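Local coordinates for trypsin-resistant surface T6 protein (Streptococcus pyogenes serotype M6, PDB 4P0D) that probably forms the repeating shaft subunit of the sortase-assembled pilus on the streptococcal surface, with Ig-like domains and internal isopeptide cross-linking that probably stiffens it, at residues I315-D327 and V352-S366. The protein carries 1 engineered substitution. Sequence-based numbering, arbitrary orientation.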
ATOM      1  N   ILE A 315       1.159  -9.571   0.976  1.00 19.29           N
ATOM      2  CA  ILE A 315       0.692 -10.417   2.062  1.00 19.33           C
ATOM      3  C   ILE A 315       1.870 -11.273   2.434  1.00 19.08           C
ATOM      4  O   ILE A 315       2.550 -11.848   1.558  1.00 20.49           O
ATOM      5  CB  ILE A 315      -0.510 -11.295   1.643  1.00 20.49           C
ATOM      6  CG1 ILE A 315      -1.583 -10.462   0.954  1.00 22.26           C
ATOM      7  CG2 ILE A 315      -1.111 -12.020   2.851  1.00 20.10           C
ATOM      8  CD1 ILE A 315      -2.632 -11.318   0.248  1.00 23.56           C
ATOM      9  N   VAL A 316       2.136 -11.365   3.725  1.00 18.63           N
ATOM     10  CA  VAL A 316       3.167 -12.250   4.187  1.00 18.09           C
ATOM     11  C   VAL A 316       2.529 -13.301   5.077  1.00 17.53           C
ATOM     12  O   VAL A 316       1.640 -12.996   5.856  1.00 16.08           O
ATOM     13  CB  VAL A 316       4.288 -11.477   4.900  1.00 18.82           C
ATOM     14  CG1 VAL A 316       5.338 -12.427   5.413  1.00 19.78           C
ATOM     15  CG2 VAL A 316       4.917 -10.479   3.922  1.00 18.61           C
ATOM     16  N   TYR A 317       3.000 -14.535   4.934  1.00 17.12           N
ATOM     17  CA  TYR A 317       2.379 -15.702   5.583  1.00 17.72           C
ATOM     18  C   TYR A 317       3.253 -16.297   6.695  1.00 18.00           C
ATOM     19  O   TYR A 317       4.479 -16.180   6.674  1.00 18.14           O
ATOM     20  CB  TYR A 317       2.090 -16.755   4.526  1.00 18.38           C
ATOM     21  CG  TYR A 317       1.083 -16.289   3.507  1.00 18.98           C
ATOM     22  CD1 TYR A 317      -0.286 -16.329   3.780  1.00 19.19           C
ATOM     23  CD2 TYR A 317       1.487 -15.763   2.285  1.00 19.71           C
ATOM     24  CE1 TYR A 317      -1.214 -15.888   2.857  1.00 18.76           C
ATOM     25  CE2 TYR A 317       0.552 -15.326   1.355  1.00 19.78           C
ATOM     26  CZ  TYR A 317      -0.791 -15.396   1.654  1.00 19.13           C
ATOM     27  OH  TYR A 317      -1.718 -14.950   0.744  1.00 20.35           O
ATOM     28  N   THR A 318       2.608 -16.925   7.677  1.00 18.00           N
ATOM     29  CA  THR A 318       3.322 -17.727   8.671  1.00 17.79           C
ATOM     30  C   THR A 318       2.553 -19.024   8.870  1.00 17.27           C
ATOM     31  O   THR A 318       1.348 -19.092   8.590  1.00 16.72           O
ATOM     32  CB  THR A 318       3.435 -17.028  10.050  1.00 18.75           C
ATOM     33  OG1 THR A 318       2.158 -17.029  10.708  1.00 19.89           O
ATOM     34  CG2 THR A 318       3.881 -15.605   9.919  1.00 19.27           C
ATOM     35  N   TYR A 319       3.256 -20.027   9.396  1.00 16.69           N
ATOM     36  CA  TYR A 319       2.666 -21.310   9.754  1.00 16.49           C
ATOM     37  C   TYR A 319       3.028 -21.640  11.194  1.00 16.86           C
ATOM     38  O   TYR A 319       3.873 -20.982  11.812  1.00 15.05           O
ATOM     39  CB  TYR A 319       3.224 -22.419   8.853  1.00 17.20           C
ATOM     40  CG  TYR A 319       3.204 -22.059   7.375  1.00 17.52           C
ATOM     41  CD1 TYR A 319       1.998 -21.905   6.698  1.00 17.40           C
ATOM     42  CD2 TYR A 319       4.390 -21.835   6.679  1.00 17.97           C
ATOM     43  CE1 TYR A 319       1.965 -21.557   5.356  1.00 18.23           C
ATOM     44  CE2 TYR A 319       4.370 -21.492   5.328  1.00 19.19           C
ATOM     45  CZ  TYR A 319       3.156 -21.348   4.671  1.00 18.37           C
ATOM     46  OH  TYR A 319       3.134 -20.991   3.329  1.00 20.09           O
ATOM     47  N   GLN A 320       2.407 -22.691  11.714  1.00 16.91           N
ATOM     48  CA  GLN A 320       2.752 -23.172  13.036  1.00 17.26           C
ATOM     49  C   GLN A 320       2.896 -24.675  13.016  1.00 16.67           C
ATOM     50  O   GLN A 320       2.237 -25.363  12.231  1.00 15.71           O
ATOM     51  CB  GLN A 320       1.743 -22.699  14.072  1.00 18.31           C
ATOM     52  CG  GLN A 320       0.308 -23.098  13.802  1.00 20.21           C
ATOM     53  CD  GLN A 320      -0.679 -22.374  14.698  1.00 21.11           C
ATOM     54  OE1 GLN A 320      -0.370 -21.334  15.286  1.00 22.79           O
ATOM     55  NE2 GLN A 320      -1.880 -22.912  14.790  1.00 21.67           N
ATOM     56  N   ILE A 321       3.800 -25.164  13.852  1.00 15.78           N
ATOM     57  CA  ILE A 321       4.094 -26.578  13.945  1.00 17.21           C
ATOM     58  C   ILE A 321       3.356 -27.179  15.137  1.00 17.06           C
ATOM     59  O   ILE A 321       3.376 -26.624  16.225  1.00 17.93           O
ATOM     60  CB  ILE A 321       5.604 -26.824  14.087  1.00 17.61           C
ATOM     61  CG1 ILE A 321       6.344 -26.205  12.896  1.00 18.36           C
ATOM     62  CG2 ILE A 321       5.906 -28.323  14.168  1.00 18.52           C
ATOM     63  CD1 ILE A 321       7.839 -26.250  13.016  1.00 18.62           C
ATOM     64  N   ALA A 322       2.754 -28.341  14.908  1.00 17.07           N
ATOM     65  CA  ALA A 322       2.000 -29.061  15.922  1.00 17.49           C
ATOM     66  C   ALA A 322       2.384 -30.536  15.877  1.00 16.84           C
ATOM     67  O   ALA A 322       2.801 -31.052  14.840  1.00 16.02           O
ATOM     68  CB  ALA A 322       0.502 -28.890  15.685  1.00 17.42           C
ATOM     69  N   PHE A 323       2.264 -31.204  17.010  1.00 17.88           N
ATOM     70  CA  PHE A 323       2.526 -32.636  17.083  1.00 18.20           C
ATOM     71  C   PHE A 323       1.772 -33.225  18.273  1.00 19.83           C
ATOM     72  O   PHE A 323       1.262 -32.500  19.123  1.00 18.88           O
ATOM     73  CB  PHE A 323       4.025 -32.901  17.224  1.00 19.42           C
ATOM     74  CG  PHE A 323       4.642 -32.302  18.470  1.00 19.95           C
ATOM     75  CD1 PHE A 323       4.602 -32.986  19.673  1.00 20.60           C
ATOM     76  CD2 PHE A 323       5.266 -31.056  18.431  1.00 20.25           C
ATOM     77  CE1 PHE A 323       5.164 -32.454  20.811  1.00 20.90           C
ATOM     78  CE2 PHE A 323       5.847 -30.519  19.567  1.00 20.62           C
ATOM     79  CZ  PHE A 323       5.790 -31.214  20.763  1.00 21.01           C
ATOM     80  N   ARG A 324       1.702 -34.548  18.325  1.00 21.06           N
ATOM     81  CA  ARG A 324       1.064 -35.205  19.444  1.00 22.67           C
ATOM     82  C   ARG A 324       2.034 -36.167  20.113  1.00 21.74           C
ATOM     83  O   ARG A 324       2.768 -36.899  19.437  1.00 22.61           O
ATOM     84  CB  ARG A 324      -0.203 -35.926  19.001  1.00 23.47           C
ATOM     85  CG  ARG A 324      -1.092 -36.322  20.165  1.00 25.10           C
ATOM     86  CD  ARG A 324      -2.290 -37.124  19.692  1.00 27.01           C
ATOM     87  NE  ARG A 324      -3.413 -36.961  20.604  1.00 29.62           N
ATOM     88  CZ  ARG A 324      -4.572 -37.607  20.497  1.00 33.70           C
ATOM     89  NH1 ARG A 324      -4.780 -38.478  19.503  1.00 34.65           N
ATOM     90  NH2 ARG A 324      -5.532 -37.382  21.387  1.00 33.91           N
ATOM     91  N   LYS A 325       2.021 -36.146  21.446  1.00 21.76           N
ATOM     92  CA  LYS A 325       2.849 -37.011  22.262  1.00 21.77           C
ATOM     93  C   LYS A 325       2.024 -38.175  22.797  1.00 21.69           C
ATOM     94  O   LYS A 325       0.990 -37.950  23.423  1.00 22.16           O
ATOM     95  CB  LYS A 325       3.411 -36.208  23.433  1.00 22.02           C
ATOM     96  CG  LYS A 325       4.517 -36.908  24.196  1.00 22.68           C
ATOM     97  CD  LYS A 325       5.597 -37.407  23.238  1.00 23.35           C
ATOM     98  CE  LYS A 325       6.772 -38.002  23.982  1.00 24.15           C
ATOM     99  NZ  LYS A 325       6.398 -39.279  24.635  1.00 23.44           N
ATOM    100  N   VAL A 326       2.487 -39.410  22.573  1.00 21.81           N
ATOM    101  CA  VAL A 326       1.739 -40.591  23.019  1.00 21.41           C
ATOM    102  C   VAL A 326       2.643 -41.659  23.634  1.00 21.72           C
ATOM    103  O   VAL A 326       3.861 -41.643  23.441  1.00 21.49           O
ATOM    104  CB  VAL A 326       0.936 -41.232  21.867  1.00 21.82           C
ATOM    105  CG1 VAL A 326      -0.041 -40.231  21.268  1.00 22.41           C
ATOM    106  CG2 VAL A 326       1.850 -41.812  20.790  1.00 21.81           C
ATOM    107  N   ASP A 327       2.021 -42.577  24.380  1.00 21.96           N
ATOM    108  CA  ASP A 327       2.690 -43.771  24.908  1.00 21.67           C
ATOM    109  C   ASP A 327       3.041 -44.694  23.746  1.00 22.42           C
ATOM    110  O   ASP A 327       2.202 -44.974  22.871  1.00 21.58           O
ATOM    111  CB  ASP A 327       1.760 -44.474  25.890  1.00 22.13           C
ATOM    112  CG  ASP A 327       2.324 -45.796  26.401  1.00 23.49           C
ATOM    113  OD1 ASP A 327       2.287 -46.811  25.649  1.00 24.13           O
ATOM    114  OD2 ASP A 327       2.784 -45.819  27.557  1.00 24.16           O
ATOM    115  N   VAL A 352       7.585 -25.798  24.013  1.00 19.53           N
ATOM    116  CA  VAL A 352       6.166 -26.107  24.153  1.00 19.51           C
ATOM    117  C   VAL A 352       5.970 -27.242  25.153  1.00 20.34           C
ATOM    118  O   VAL A 352       6.865 -28.045  25.380  1.00 21.66           O
ATOM    119  CB  VAL A 352       5.538 -26.446  22.786  1.00 18.67           C
ATOM    120  CG1 VAL A 352       5.852 -25.345  21.772  1.00 19.25           C
ATOM    121  CG2 VAL A 352       6.025 -27.781  22.258  1.00 19.01           C
ATOM    122  N   THR A 353       4.784 -27.286  25.738  1.00 21.35           N
ATOM    123  CA  THR A 353       4.418 -28.317  26.695  1.00 21.26           C
ATOM    124  C   THR A 353       3.147 -29.002  26.229  1.00 20.13           C
ATOM    125  O   THR A 353       2.194 -28.316  25.882  1.00 19.94           O
ATOM    126  CB  THR A 353       4.180 -27.658  28.064  1.00 22.19           C
ATOM    127  OG1 THR A 353       5.407 -27.086  28.516  1.00 22.51           O
ATOM    128  CG2 THR A 353       3.685 -28.671  29.079  1.00 22.97           C
ATOM    129  N   THR A 354       3.109 -30.342  26.206  1.00 21.09           N
ATOM    130  CA  THR A 354       1.907 -31.025  25.699  1.00 21.42           C
ATOM    131  C   THR A 354       0.738 -30.918  26.679  1.00 22.11           C
ATOM    132  O   THR A 354       0.930 -30.856  27.891  1.00 23.24           O
ATOM    133  CB  THR A 354       2.145 -32.503  25.329  1.00 22.11           C
ATOM    134  OG1 THR A 354       2.513 -33.252  26.493  1.00 21.04           O
ATOM    135  CG2 THR A 354       3.240 -32.638  24.252  1.00 22.65           C
ATOM    136  N   ASN A 355      -0.476 -30.887  26.143  1.00 23.57           N
ATOM    137  CA  ASN A 355      -1.685 -30.739  26.959  1.00 25.14           C
ATOM    138  C   ASN A 355      -2.366 -32.082  27.244  1.00 26.16           C
ATOM    139  O   ASN A 355      -1.833 -33.141  26.880  1.00 26.00           O
ATOM    140  CB  ASN A 355      -2.633 -29.737  26.299  1.00 25.41           C
ATOM    141  CG  ASN A 355      -3.393 -30.303  25.105  1.00 25.69           C
ATOM    142  OD1 ASN A 355      -3.260 -31.473  24.720  1.00 27.03           O
ATOM    143  ND2 ASN A 355      -4.208 -29.456  24.508  1.00 26.76           N
ATOM    144  N   LYS A 356      -3.525 -32.043  27.903  1.00 28.20           N
ATOM    145  CA  LYS A 356      -4.288 -33.261  28.224  1.00 29.10           C
ATOM    146  C   LYS A 356      -4.420 -34.218  27.042  1.00 29.34           C
ATOM    147  O   LYS A 356      -4.317 -35.439  27.197  1.00 30.03           O
ATOM    148  CB  LYS A 356      -5.687 -32.898  28.738  1.00 30.90           C
ATOM    149  N   ASN A 357      -4.616 -33.659  25.855  1.00 28.32           N
ATOM    150  CA  ASN A 357      -4.881 -34.444  24.652  1.00 28.84           C
ATOM    151  C   ASN A 357      -3.608 -34.763  23.844  1.00 26.02           C
ATOM    152  O   ASN A 357      -3.697 -35.255  22.723  1.00 26.03           O
ATOM    153  CB  ASN A 357      -5.909 -33.711  23.771  1.00 32.16           C
ATOM    154  CG  ASN A 357      -6.947 -32.939  24.595  1.00 35.90           C
ATOM    155  OD1 ASN A 357      -7.097 -31.723  24.445  1.00 40.07           O
ATOM    156  ND2 ASN A 357      -7.634 -33.641  25.502  1.00 38.85           N
ATOM    157  N   GLY A 358      -2.432 -34.488  24.414  1.00 22.90           N
ATOM    158  CA  GLY A 358      -1.151 -34.887  23.798  1.00 22.69           C
ATOM    159  C   GLY A 358      -0.538 -33.855  22.869  1.00 21.36           C
ATOM    160  O   GLY A 358       0.591 -34.040  22.400  1.00 21.47           O
ATOM    161  N   TYR A 359      -1.256 -32.756  22.646  1.00 20.48           N
ATOM    162  CA  TYR A 359      -0.959 -31.820  21.556  1.00 20.87           C
ATOM    163  C   TYR A 359      -0.132 -30.643  22.034  1.00 19.76           C
ATOM    164  O   TYR A 359      -0.307 -30.181  23.157  1.00 20.53           O
ATOM    165  CB  TYR A 359      -2.260 -31.288  20.905  1.00 21.16           C
ATOM    166  CG  TYR A 359      -2.947 -32.264  19.975  1.00 21.88           C
ATOM    167  CD1 TYR A 359      -2.342 -32.664  18.797  1.00 22.68           C
ATOM    168  CD2 TYR A 359      -4.220 -32.779  20.266  1.00 23.21           C
ATOM    169  CE1 TYR A 359      -2.955 -33.561  17.938  1.00 22.90           C
ATOM    170  CE2 TYR A 359      -4.850 -33.664  19.392  1.00 23.35           C
ATOM    171  CZ  TYR A 359      -4.203 -34.056  18.243  1.00 23.90           C
ATOM    172  OH  TYR A 359      -4.777 -34.955  17.367  1.00 25.86           O
ATOM    173  N   ALA A 360       0.757 -30.162  21.158  1.00 18.97           N
ATOM    174  CA  ALA A 360       1.498 -28.915  21.367  1.00 17.77           C
ATOM    175  C   ALA A 360       1.545 -28.116  20.054  1.00 17.69           C
ATOM    176  O   ALA A 360       1.496 -28.702  18.980  1.00 17.15           O
ATOM    177  CB  ALA A 360       2.904 -29.219  21.855  1.00 17.10           C
ATOM    178  N   ILE A 361       1.632 -26.789  20.144  1.00 18.01           N
ATOM    179  CA  ILE A 361       1.764 -25.950  18.957  1.00 18.54           C
ATOM    180  C   ILE A 361       2.848 -24.892  19.157  1.00 17.47           C
ATOM    181  O   ILE A 361       2.969 -24.305  20.231  1.00 17.56           O
ATOM    182  CB  ILE A 361       0.437 -25.245  18.585  1.00 20.71           C
ATOM    183  CG1 ILE A 361      -0.646 -26.275  18.265  1.00 22.08           C
ATOM    184  CG2 ILE A 361       0.622 -24.341  17.377  1.00 20.52           C
ATOM    185  CD1 ILE A 361      -2.009 -25.655  18.054  1.00 23.65           C
ATOM    186  N   SER A 362       3.618 -24.650  18.106  1.00 16.64           N
ATOM    187  CA  SER A 362       4.708 -23.681  18.146  1.00 16.16           C
ATOM    188  C   SER A 362       4.206 -22.267  17.874  1.00 15.63           C
ATOM    189  O   SER A 362       3.088 -22.074  17.395  1.00 16.08           O
ATOM    190  CB  SER A 362       5.744 -24.031  17.097  1.00 16.44           C
ATOM    191  OG  SER A 362       5.341 -23.620  15.795  1.00 16.16           O
ATOM    192  N   THR A 363       5.058 -21.292  18.154  1.00 14.74           N
ATOM    193  CA  THR A 363       4.889 -19.935  17.650  1.00 15.01           C
ATOM    194  C   THR A 363       5.100 -19.907  16.124  1.00 14.88           C
ATOM    195  O   THR A 363       5.451 -20.927  15.510  1.00 15.10           O
ATOM    196  CB  THR A 363       5.899 -18.985  18.313  1.00 15.30           C
ATOM    197  OG1 THR A 363       7.204 -19.563  18.244  1.00 15.81           O
ATOM    198  CG2 THR A 363       5.520 -18.720  19.759  1.00 15.43           C
ATOM    199  N   GLN A 364       4.938 -18.736  15.516  1.00 14.61           N
ATOM    200  CA  GLN A 364       4.856 -18.625  14.050  1.00 14.54           C
ATOM    201  C   GLN A 364       6.198 -18.784  13.341  1.00 14.77           C
ATOM    202  O   GLN A 364       7.188 -18.141  13.694  1.00 14.82           O
ATOM    203  CB  GLN A 364       4.245 -17.281  13.644  1.00 14.24           C
ATOM    204  CG  GLN A 364       2.856 -16.978  14.177  1.00 14.39           C
ATOM    205  CD  GLN A 364       2.865 -16.273  15.522  1.00 14.66           C
ATOM    206  OE1 GLN A 364       3.777 -16.454  16.313  1.00 14.40           O
ATOM    207  NE2 GLN A 364       1.839 -15.476  15.788  1.00 15.27           N
ATOM    208  N   VAL A 365       6.204 -19.618  12.309  1.00 15.07           N
ATOM    209  CA  VAL A 365       7.398 -19.969  11.576  1.00 15.94           C
ATOM    210  C   VAL A 365       7.246 -19.784  10.068  1.00 16.07           C
ATOM    211  O   VAL A 365       6.157 -19.904   9.525  1.00 15.83           O
ATOM    212  CB  VAL A 365       7.822 -21.430  11.872  1.00 16.07           C
ATOM    213  CG1 VAL A 365       8.043 -21.618  13.363  1.00 16.44           C
ATOM    214  CG2 VAL A 365       6.803 -22.453  11.357  1.00 16.76           C
ATOM    215  N   SER A 366       8.365 -19.538   9.395  1.00 16.85           N
ATOM    216  CA  SER A 366       8.371 -19.413   7.939  1.00 17.62           C
ATOM    217  C   SER A 366       8.423 -20.802   7.318  1.00 18.85           C
ATOM    218  O   SER A 366       8.681 -21.784   8.008  1.00 20.42           O
ATOM    219  CB  SER A 366       9.590 -18.635   7.499  1.00 17.72           C
ATOM    220  OG  SER A 366      10.777 -19.397   7.714  1.00 18.15           O
TER
HETATM  221  O   HOH W   1       1.725 -19.887  16.458  1.00 21.70           O
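Arg324 reaches across Tyr359 to the turn that leads into the neighbouring strand. Its CB lies 3.8 Å from Tyr359 CE1, and CG sits over the face of the phenol ring in a CH-pi contact, 4.2 Å from the centroid. CD then passes Tyr359 CZ, and NE delivers a nearly straight hydrogen bond of 2.7 Å to Asn357 O; NH2 donates to the same oxygen by a more bent bond, so the guanidinium grips Asn357 O side-on with two nitrogens in its plane. CG trans to the backbone N (chi1 -165°) and a chain extended to NE lay the side chain along the tyrosine ring; the guanidinium is nearly parallel to it (6°), NE over the face but offset toward the rim. A long side chain with a flat, multiply donating end suits this place, where aromatic face and turn carbonyl must be met together. Gly358, last residue of the type I turn from Asn355, has a positive phi (91°), a conformation glycine adopts readily, and its CA lies at the edge of the Arg324 guanidinium.

The strands 320-327 and 359-361 pair antiparallel in a prealbumin-like, Ig-type pilin domain. Lys325, whose backbone N bonds Gly358 O, is joined through NZ to Asn479 CG, the intramolecular isopeptide bond of such domains, linking it to strand 470-479.

On the face of the sheet opposite Arg324 and Tyr359, Phe323 is buried, with small Ala360 placing its CB over one face of the ring, while Val352 CG2 lies 3.8 Å from Phe323 CZ.

Beyond Ile361 the register shifts by one. Here Ser362 suits the irregularity: its OG takes the place of a backbone carbonyl in accepting from Ile321 N at 2.9 Å, and itself donates to Thr363 O, before Tyr319 and Val365 pair again through two backbone bonds.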